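Local coordinates for protein ribosomal RNA methyltransferase, putative (Plasmodium falciparum, PDB 2PLW) that binds S-adenosylmethionine through an FtsJ-like methyltransferase domain and probably methylates ribosomal RNA at a uridine 2'-hydroxyl, at residues 65-77 with 92-104. Numbering follows the deposited sequence.
Sequences VYFIQGEIGKDNM and NSVDYKLKEILQD. With SAM (S-adenosylmethionine), chain C.
Ile68, on strand 66-69 at the edge of the Rossmann-like sheet, packs against helix 93-102, its CG2 3.6 Å from Lys97 CD and its CD1 touching Lys97 CB, Leu98 CD2 and Ile101 CD1. Chi1 of -65° sets CG1 anti to the carbonyl carbon and CG2 anti to the backbone N; CG1 thereby carries CD1 to Leu98 and Ile101 while CG2 meets Lys97 and Val94. Ile101 also lays CG2 over the middle of the Tyr66 ring, a CH-pi contact 4.0 Å from the centroid. The extended Lys97 chain runs alongside Ile68, pointing the opposite way, and ends in a weak hydrogen bond from NZ to Gln69 O.

Beyond the strand, polar bonds tie residues 75-77 to the first turn of the helix. Val94 N donates to Asp75 O at 3.0 Å, and Met77 N gives a 2.7 Å bond to the syn lone pair of Asp95 OD2. Asp95 OD1 is hydrogen-bonded to Tyr143 OH, and a water that accepts from Asn76 ND2 lies 2.8 Å from Asp95 OD1.

Asp75 turns its OD2 back to Glu71 N, 2.6 Å away, and Asn76 OD1 takes Gly73 N in its carbonyl plane. These bonds probably help hold the turn whose Ile72 backbone hydrogen-bonds adenine, N to SAM N1 and O from SAM N6. Through Asp75, Asn76 and Asp95, the helix's N-terminal turn thus probably helps position the loop that binds adenine from the second shell.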
ATOM      1  N   VAL A  65     -14.917  -7.544   1.191  1.00 14.22           N
ATOM      2  CA  VAL A  65     -13.900  -6.509   1.169  1.00 13.92           C
ATOM      3  C   VAL A  65     -14.541  -5.190   1.553  1.00 13.69           C
ATOM      4  O   VAL A  65     -15.623  -4.851   1.032  1.00 13.50           O
ATOM      5  CB  VAL A  65     -13.283  -6.387  -0.230  1.00 13.62           C
ATOM      6  CG1 VAL A  65     -12.270  -5.191  -0.278  1.00 15.01           C
ATOM      7  CG2 VAL A  65     -12.605  -7.737  -0.627  1.00 15.84           C
ATOM      8  N   TYR A  66     -13.881  -4.446   2.442  1.00 12.71           N
ATOM      9  CA  TYR A  66     -14.363  -3.116   2.830  1.00 13.59           C
ATOM     10  C   TYR A  66     -13.723  -2.137   1.869  1.00 13.30           C
ATOM     11  O   TYR A  66     -12.506  -2.179   1.672  1.00 15.78           O
ATOM     12  CB  TYR A  66     -13.913  -2.749   4.232  1.00 14.53           C
ATOM     13  CG  TYR A  66     -14.394  -3.657   5.328  1.00 14.78           C
ATOM     14  CD1 TYR A  66     -15.587  -3.402   5.988  1.00 16.99           C
ATOM     15  CD2 TYR A  66     -13.634  -4.757   5.733  1.00 14.16           C
ATOM     16  CE1 TYR A  66     -16.021  -4.228   7.023  1.00 18.78           C
ATOM     17  CE2 TYR A  66     -14.082  -5.599   6.758  1.00 16.54           C
ATOM     18  CZ  TYR A  66     -15.270  -5.322   7.397  1.00 18.90           C
ATOM     19  OH  TYR A  66     -15.733  -6.142   8.411  1.00 18.87           O
ATOM     20  N   PHE A  67     -14.513  -1.262   1.262  1.00 13.37           N
ATOM     21  CA  PHE A  67     -13.930  -0.255   0.401  1.00 12.36           C
ATOM     22  C   PHE A  67     -14.113   1.132   1.025  1.00 13.32           C
ATOM     23  O   PHE A  67     -15.146   1.420   1.657  1.00 13.63           O
ATOM     24  CB  PHE A  67     -14.543  -0.301  -1.010  1.00 13.34           C
ATOM     25  CG  PHE A  67     -14.114   0.851  -1.880  1.00 13.51           C
ATOM     26  CD1 PHE A  67     -12.813   0.922  -2.352  1.00 13.73           C
ATOM     27  CD2 PHE A  67     -15.014   1.853  -2.217  1.00 15.46           C
ATOM     28  CE1 PHE A  67     -12.418   1.980  -3.162  1.00 15.42           C
ATOM     29  CE2 PHE A  67     -14.630   2.930  -3.026  1.00 17.05           C
ATOM     30  CZ  PHE A  67     -13.330   3.000  -3.475  1.00 16.04           C
ATOM     31  N   ILE A  68     -13.102   1.976   0.844  1.00 12.35           N
ATOM     32  CA  ILE A  68     -13.158   3.365   1.303  1.00 13.65           C
ATOM     33  C   ILE A  68     -12.742   4.242   0.145  1.00 14.13           C
ATOM     34  O   ILE A  68     -11.625   4.128  -0.356  1.00 13.74           O
ATOM     35  CB  ILE A  68     -12.242   3.614   2.534  1.00 13.11           C
ATOM     36  CG1 ILE A  68     -12.756   2.814   3.743  1.00 13.64           C
ATOM     37  CG2 ILE A  68     -12.124   5.132   2.806  1.00 14.06           C
ATOM     38  CD1 ILE A  68     -11.768   2.781   4.940  1.00 15.88           C
ATOM     39  N   GLN A  69     -13.642   5.119  -0.295  1.00 15.54           N
ATOM     40  CA  GLN A  69     -13.225   6.068  -1.303  1.00 15.70           C
ATOM     41  C   GLN A  69     -12.458   7.212  -0.634  1.00 15.86           C
ATOM     42  O   GLN A  69     -12.926   7.827   0.335  1.00 17.27           O
ATOM     43  CB  GLN A  69     -14.392   6.612  -2.132  1.00 17.21           C
ATOM     44  CG  GLN A  69     -13.875   7.444  -3.281  1.00 18.09           C
ATOM     45  CD  GLN A  69     -14.973   8.171  -4.050  1.00 24.42           C
ATOM     46  OE1 GLN A  69     -16.068   8.362  -3.541  1.00 25.79           O
ATOM     47  NE2 GLN A  69     -14.667   8.578  -5.285  1.00 24.74           N
ATOM     48  N   GLY A  70     -11.273   7.486  -1.143  1.00 15.12           N
ATOM     49  CA  GLY A  70     -10.462   8.577  -0.602  1.00 15.74           C
ATOM     50  C   GLY A  70      -9.101   8.697  -1.231  1.00 16.86           C
ATOM     51  O   GLY A  70      -8.536   7.723  -1.707  1.00 16.27           O
ATOM     52  N   GLU A  71      -8.579   9.916  -1.265  1.00 17.49           N
ATOM     53  CA  GLU A  71      -7.254  10.124  -1.792  1.00 18.20           C
ATOM     54  C   GLU A  71      -6.275  10.249  -0.617  1.00 17.96           C
ATOM     55  O   GLU A  71      -6.349  11.200   0.163  1.00 18.64           O
ATOM     56  CB  GLU A  71      -7.230  11.382  -2.671  1.00 18.05           C
ATOM     57  CG  GLU A  71      -5.836  11.743  -3.171  1.00 20.10           C
ATOM     58  CD  GLU A  71      -5.848  12.933  -4.122  1.00 21.09           C
ATOM     59  OE1 GLU A  71      -6.901  13.591  -4.253  1.00 27.98           O
ATOM     60  OE2 GLU A  71      -4.802  13.204  -4.727  1.00 28.22           O
ATOM     61  N   ILE A  72      -5.378   9.275  -0.466  1.00 17.13           N
ATOM     62  CA  ILE A  72      -4.402   9.371   0.613  1.00 16.96           C
ATOM     63  C   ILE A  72      -3.521  10.605   0.381  1.00 18.01           C
ATOM     64  O   ILE A  72      -3.116  10.880  -0.744  1.00 17.80           O
ATOM     65  CB  ILE A  72      -3.576   8.063   0.754  1.00 16.40           C
ATOM     66  CG1 ILE A  72      -4.522   6.914   1.094  1.00 13.86           C
ATOM     67  CG2 ILE A  72      -2.469   8.246   1.783  1.00 15.72           C
ATOM     68  CD1 ILE A  72      -5.238   7.017   2.459  1.00 16.28           C
ATOM     69  N   GLY A  73      -3.280  11.371   1.434  1.00 19.56           N
ATOM     70  CA  GLY A  73      -2.589  12.648   1.284  1.00 21.21           C
ATOM     71  C   GLY A  73      -3.559  13.815   1.215  1.00 21.68           C
ATOM     72  O   GLY A  73      -3.136  14.968   1.228  1.00 23.16           O
ATOM     73  N   LYS A  74      -4.855  13.520   1.137  1.00 22.71           N
ATOM     74  CA  LYS A  74      -5.902  14.552   1.077  1.00 22.83           C
ATOM     75  C   LYS A  74      -7.102  14.267   1.994  1.00 22.51           C
ATOM     76  O   LYS A  74      -7.455  15.076   2.865  1.00 22.03           O
ATOM     77  CB  LYS A  74      -6.373  14.727  -0.374  1.00 23.35           C
ATOM     78  CG  LYS A  74      -7.539  15.690  -0.567  1.00 28.08           C
ATOM     79  CD  LYS A  74      -8.194  15.511  -1.917  1.00 32.06           C
ATOM     80  CE  LYS A  74      -9.334  16.501  -2.129  1.00 36.94           C
ATOM     81  NZ  LYS A  74     -10.358  16.469  -1.027  1.00 38.59           N
ATOM     82  N   ASP A  75      -7.734  13.113   1.777  1.00 20.76           N
ATOM     83  CA  ASP A  75      -8.924  12.685   2.526  1.00 20.32           C
ATOM     84  C   ASP A  75      -8.640  11.966   3.846  1.00 19.29           C
ATOM     85  O   ASP A  75      -9.557  11.586   4.559  1.00 20.20           O
ATOM     86  CB  ASP A  75      -9.794  11.807   1.630  1.00 20.42           C
ATOM     87  CG  ASP A  75     -10.232  12.530   0.375  1.00 23.74           C
ATOM     88  OD1 ASP A  75     -10.731  13.682   0.508  1.00 25.50           O
ATOM     89  OD2 ASP A  75     -10.086  11.959  -0.729  1.00 23.54           O
ATOM     90  N   ASN A  76      -7.379  11.719   4.153  1.00 18.83           N
ATOM     91  CA  ASN A  76      -7.035  11.414   5.539  1.00 18.22           C
ATOM     92  C   ASN A  76      -6.553  12.721   6.151  1.00 18.45           C
ATOM     93  O   ASN A  76      -6.032  13.584   5.447  1.00 17.34           O
ATOM     94  CB  ASN A  76      -5.982  10.308   5.683  1.00 17.51           C
ATOM     95  CG  ASN A  76      -4.678  10.637   4.975  1.00 18.35           C
ATOM     96  OD1 ASN A  76      -4.618  10.726   3.753  1.00 19.28           O
ATOM     97  ND2 ASN A  76      -3.632  10.861   5.748  1.00 15.00           N
ATOM     98  N   MET A  77      -6.741  12.862   7.455  1.00 18.93           N
ATOM     99  CA  MET A  77      -6.586  14.190   8.088  1.00 20.17           C
ATOM    100  C   MET A  77      -5.136  14.598   8.363  1.00 19.75           C
ATOM    101  O   MET A  77      -4.762  15.788   8.246  1.00 19.91           O
ATOM    102  CB  MET A  77      -7.438  14.258   9.353  1.00 20.70           C
ATOM    103  CG  MET A  77      -7.385  15.617  10.021  1.00 25.11           C
ATOM    104  SD  MET A  77      -8.057  16.882   8.925  1.00 33.61           S
ATOM    105  CE  MET A  77      -9.629  17.203   9.728  1.00 32.64           C
ATOM    106  N   ASN A  92     -10.665  14.287   7.818  1.00 25.29           N
ATOM    107  CA  ASN A  92     -11.273  13.208   8.646  1.00 25.49           C
ATOM    108  C   ASN A  92     -11.813  11.927   7.969  1.00 23.59           C
ATOM    109  O   ASN A  92     -11.912  10.908   8.637  1.00 22.17           O
ATOM    110  CB  ASN A  92     -12.431  13.753   9.547  1.00 25.53           C
ATOM    111  CG  ASN A  92     -11.945  14.303  10.871  1.00 29.08           C
ATOM    112  OD1 ASN A  92     -10.870  14.873  10.959  1.00 36.65           O
ATOM    113  ND2 ASN A  92     -12.754  14.162  11.902  1.00 32.81           N
ATOM    114  N   SER A  93     -12.185  11.983   6.687  1.00 21.91           N
ATOM    115  CA  SER A  93     -13.136  10.999   6.169  1.00 21.13           C
ATOM    116  C   SER A  93     -12.544   9.590   6.120  1.00 19.38           C
ATOM    117  O   SER A  93     -13.170   8.680   6.624  1.00 19.19           O
ATOM    118  CB  SER A  93     -13.747  11.385   4.824  1.00 22.05           C
ATOM    119  OG  SER A  93     -12.742  11.473   3.823  1.00 23.75           O
ATOM    120  N   VAL A  94     -11.354   9.436   5.537  1.00 17.94           N
ATOM    121  CA  VAL A  94     -10.660   8.124   5.517  1.00 16.37           C
ATOM    122  C   VAL A  94     -10.447   7.624   6.951  1.00 15.92           C
ATOM    123  O   VAL A  94     -10.735   6.467   7.287  1.00 15.20           O
ATOM    124  CB  VAL A  94      -9.339   8.167   4.704  1.00 16.48           C
ATOM    125  CG1 VAL A  94      -8.466   6.920   4.953  1.00 15.12           C
ATOM    126  CG2 VAL A  94      -9.633   8.282   3.198  1.00 17.58           C
ATOM    127  N   ASP A  95      -9.998   8.511   7.831  1.00 15.61           N
ATOM    128  CA  ASP A  95      -9.723   8.098   9.213  1.00 15.66           C
ATOM    129  C   ASP A  95     -10.953   7.574   9.949  1.00 16.01           C
ATOM    130  O   ASP A  95     -10.883   6.581  10.658  1.00 15.64           O
ATOM    131  CB  ASP A  95      -9.108   9.246   9.973  1.00 15.37           C
ATOM    132  CG  ASP A  95      -7.904   9.806   9.261  1.00 17.65           C
ATOM    133  OD1 ASP A  95      -6.790   9.262   9.419  1.00 17.18           O
ATOM    134  OD2 ASP A  95      -8.094  10.798   8.527  1.00 17.60           O
ATOM    135  N   TYR A  96     -12.072   8.275   9.801  1.00 17.68           N
ATOM    136  CA  TYR A  96     -13.286   7.859  10.489  1.00 18.78           C
ATOM    137  C   TYR A  96     -13.900   6.588   9.901  1.00 17.47           C
ATOM    138  O   TYR A  96     -14.404   5.724  10.639  1.00 17.57           O
ATOM    139  CB  TYR A  96     -14.245   9.044  10.660  1.00 20.61           C
ATOM    140  CG  TYR A  96     -13.793   9.805  11.900  1.00 23.61           C
ATOM    141  CD1 TYR A  96     -13.030  10.976  11.795  1.00 24.46           C
ATOM    142  CD2 TYR A  96     -14.043   9.295  13.179  1.00 25.19           C
ATOM    143  CE1 TYR A  96     -12.575  11.629  12.912  1.00 24.88           C
ATOM    144  CE2 TYR A  96     -13.592   9.971  14.323  1.00 28.78           C
ATOM    145  CZ  TYR A  96     -12.858  11.133  14.169  1.00 25.93           C
ATOM    146  OH  TYR A  96     -12.404  11.795  15.273  1.00 28.02           O
ATOM    147  N   LYS A  97     -13.741   6.417   8.593  1.00 17.50           N
ATOM    148  CA  LYS A  97     -14.116   5.150   7.965  1.00 16.58           C
ATOM    149  C   LYS A  97     -13.226   3.996   8.437  1.00 17.09           C
ATOM    150  O   LYS A  97     -13.718   2.911   8.714  1.00 16.84           O
ATOM    151  CB  LYS A  97     -14.085   5.280   6.448  1.00 17.27           C
ATOM    152  CG  LYS A  97     -15.192   6.191   5.928  1.00 19.49           C
ATOM    153  CD  LYS A  97     -15.169   6.236   4.428  1.00 25.32           C
ATOM    154  CE  LYS A  97     -15.750   7.543   3.867  1.00 29.55           C
ATOM    155  NZ  LYS A  97     -15.337   7.739   2.422  1.00 29.77           N
ATOM    156  N   LEU A  98     -11.916   4.227   8.530  1.00 16.02           N
ATOM    157  CA  LEU A  98     -11.020   3.238   9.157  1.00 17.05           C
ATOM    158  C   LEU A  98     -11.384   2.931  10.597  1.00 17.83           C
ATOM    159  O   LEU A  98     -11.350   1.780  11.006  1.00 17.73           O
ATOM    160  CB  LEU A  98      -9.540   3.643   9.058  1.00 16.80           C
ATOM    161  CG  LEU A  98      -8.969   3.518   7.657  1.00 16.52           C
ATOM    162  CD1 LEU A  98      -7.602   4.235   7.571  1.00 18.29           C
ATOM    163  CD2 LEU A  98      -8.864   2.029   7.192  1.00 15.81           C
ATOM    164  N   LYS A  99     -11.732   3.963  11.360  1.00 18.30           N
ATOM    165  CA  LYS A  99     -12.124   3.792  12.771  1.00 21.24           C
ATOM    166  C   LYS A  99     -13.335   2.853  12.913  1.00 20.64           C
ATOM    167  O   LYS A  99     -13.347   1.983  13.773  1.00 21.12           O
ATOM    168  CB  LYS A  99     -12.440   5.164  13.380  1.00 20.80           C
ATOM    169  CG  LYS A  99     -12.646   5.177  14.896  1.00 24.37           C
ATOM    170  CD  LYS A  99     -12.868   6.606  15.415  1.00 23.85           C
ATOM    171  CE  LYS A  99     -11.546   7.360  15.585  1.00 27.67           C
ATOM    172  NZ  LYS A  99     -10.883   7.001  16.888  1.00 28.87           N
ATOM    173  N   GLU A 100     -14.346   3.054  12.064  1.00 21.04           N
ATOM    174  CA  GLU A 100     -15.536   2.206  12.000  1.00 22.76           C
ATOM    175  C   GLU A 100     -15.149   0.740  11.855  1.00 21.70           C
ATOM    176  O   GLU A 100     -15.753  -0.124  12.468  1.00 22.83           O
ATOM    177  CB  GLU A 100     -16.406   2.583  10.797  1.00 23.59           C
ATOM    178  CG  GLU A 100     -17.392   3.711  10.999  1.00 27.06           C
ATOM    179  CD  GLU A 100     -18.373   3.806   9.824  1.00 27.67           C
ATOM    180  OE1 GLU A 100     -19.575   3.501  10.024  1.00 34.02           O
ATOM    181  OE2 GLU A 100     -17.934   4.169   8.697  1.00 31.98           O
ATOM    182  N   ILE A 101     -14.131   0.481  11.047  1.00 20.32           N
ATOM    183  CA  ILE A 101     -13.722  -0.882  10.683  1.00 19.60           C
ATOM    184  C   ILE A 101     -12.753  -1.494  11.714  1.00 20.12           C
ATOM    185  O   ILE A 101     -12.935  -2.638  12.158  1.00 20.70           O
ATOM    186  CB  ILE A 101     -13.114  -0.922   9.233  1.00 19.20           C
ATOM    187  CG1 ILE A 101     -14.114  -0.478   8.165  1.00 18.74           C
ATOM    188  CG2 ILE A 101     -12.639  -2.326   8.864  1.00 18.76           C
ATOM    189  CD1 ILE A 101     -13.442  -0.030   6.856  1.00 19.11           C
ATOM    190  N   LEU A 102     -11.741  -0.720  12.098  1.00 19.94           N
ATOM    191  CA  LEU A 102     -10.655  -1.177  12.967  1.00 20.55           C
ATOM    192  C   LEU A 102     -10.929  -1.077  14.465  1.00 21.65           C
ATOM    193  O   LEU A 102     -10.310  -1.811  15.245  1.00 21.22           O
ATOM    194  CB  LEU A 102      -9.374  -0.370  12.687  1.00 20.74           C
ATOM    195  CG  LEU A 102      -8.755  -0.432  11.286  1.00 20.21           C
ATOM    196  CD1 LEU A 102      -7.668   0.596  11.182  1.00 21.29           C
ATOM    197  CD2 LEU A 102      -8.241  -1.846  11.008  1.00 21.89           C
ATOM    198  N   GLN A 103     -11.787  -0.128  14.858  1.00 23.77           N
ATOM    199  CA  GLN A 103     -11.938   0.268  16.264  1.00 26.08           C
ATOM    200  C   GLN A 103     -10.585   0.672  16.861  1.00 26.47           C
ATOM    201  O   GLN A 103     -10.077   1.748  16.563  1.00 27.11           O
ATOM    202  CB  GLN A 103     -12.623  -0.828  17.094  1.00 26.37           C
ATOM    203  CG  GLN A 103     -14.020  -1.210  16.616  1.00 31.14           C
ATOM    204  CD  GLN A 103     -14.922  -0.004  16.467  1.00 37.38           C
ATOM    205  OE1 GLN A 103     -15.042   0.823  17.388  1.00 41.17           O
ATOM    206  NE2 GLN A 103     -15.567   0.111  15.305  1.00 38.61           N
ATOM    207  N   ASP A 104     -10.006  -0.189  17.685  1.00 26.26           N
ATOM    208  CA  ASP A 104      -8.748   0.118  18.364  1.00 26.71           C
ATOM    209  C   ASP A 104      -7.531  -0.590  17.750  1.00 25.28           C
ATOM    210  O   ASP A 104      -6.418  -0.560  18.315  1.00 26.61           O
ATOM    211  CB  ASP A 104      -8.884  -0.203  19.854  1.00 27.13           C
ATOM    212  CG  ASP A 104      -9.769   0.804  20.586  1.00 30.52           C
ATOM    213  OD1 ASP A 104      -9.885   1.949  20.098  1.00 33.60           O
ATOM    214  OD2 ASP A 104     -10.342   0.451  21.641  1.00 35.37           O
TER
HETATM  215  N   SAM C 203      -3.718  -2.617  -7.730  1.00 21.44           N
HETATM  216  CA  SAM C 203      -4.956  -2.264  -8.504  1.00 21.54           C
HETATM  217  C   SAM C 203      -5.694  -3.513  -8.988  1.00 21.26           C
HETATM  218  O   SAM C 203      -5.101  -4.593  -8.986  1.00 21.25           O
HETATM  219  OXT SAM C 203      -6.874  -3.493  -9.357  1.00 20.36           O
HETATM  220  CB  SAM C 203      -4.577  -1.361  -9.685  1.00 21.36           C
HETATM  221  CG  SAM C 203      -4.172   0.006  -9.135  1.00 23.28           C
HETATM  222  SD  SAM C 203      -4.089   1.331 -10.355  1.00 28.18           S
HETATM  223  CE  SAM C 203      -2.617   0.784 -11.235  1.00 27.41           C
HETATM  224  C5' SAM C 203      -3.452   2.720  -9.381  1.00 22.22           C
HETATM  225  C4' SAM C 203      -4.568   3.368  -8.560  1.00 17.87           C
HETATM  226  O4' SAM C 203      -3.966   4.284  -7.642  1.00 18.07           O
HETATM  227  C3' SAM C 203      -5.610   4.178  -9.371  1.00 18.91           C
HETATM  228  O3' SAM C 203      -6.877   3.557  -9.335  1.00 18.51           O
HETATM  229  C2' SAM C 203      -5.638   5.550  -8.681  1.00 17.51           C
HETATM  230  O2' SAM C 203      -6.917   6.153  -8.521  1.00 17.29           O
HETATM  231  C1' SAM C 203      -4.987   5.240  -7.345  1.00 15.81           C
HETATM  232  N9  SAM C 203      -4.401   6.378  -6.636  1.00 18.72           N
HETATM  233  C8  SAM C 203      -3.460   7.284  -7.081  1.00 18.33           C
HETATM  234  N7  SAM C 203      -3.180   8.141  -6.076  1.00 16.83           N
HETATM  235  C5  SAM C 203      -3.929   7.782  -5.001  1.00 17.67           C
HETATM  236  C6  SAM C 203      -4.048   8.288  -3.705  1.00 17.20           C
HETATM  237  N6  SAM C 203      -3.344   9.340  -3.310  1.00 16.52           N
HETATM  238  N1  SAM C 203      -4.903   7.695  -2.811  1.00 18.26           N
HETATM  239  C2  SAM C 203      -5.657   6.591  -3.166  1.00 18.01           C
HETATM  240  N3  SAM C 203      -5.532   6.076  -4.442  1.00 16.31           N
HETATM  241  C4  SAM C 203      -4.697   6.675  -5.340  1.00 17.56           C
HETATM  242  O   HOH W   1      -4.409  10.601   8.710  1.00 15.59           O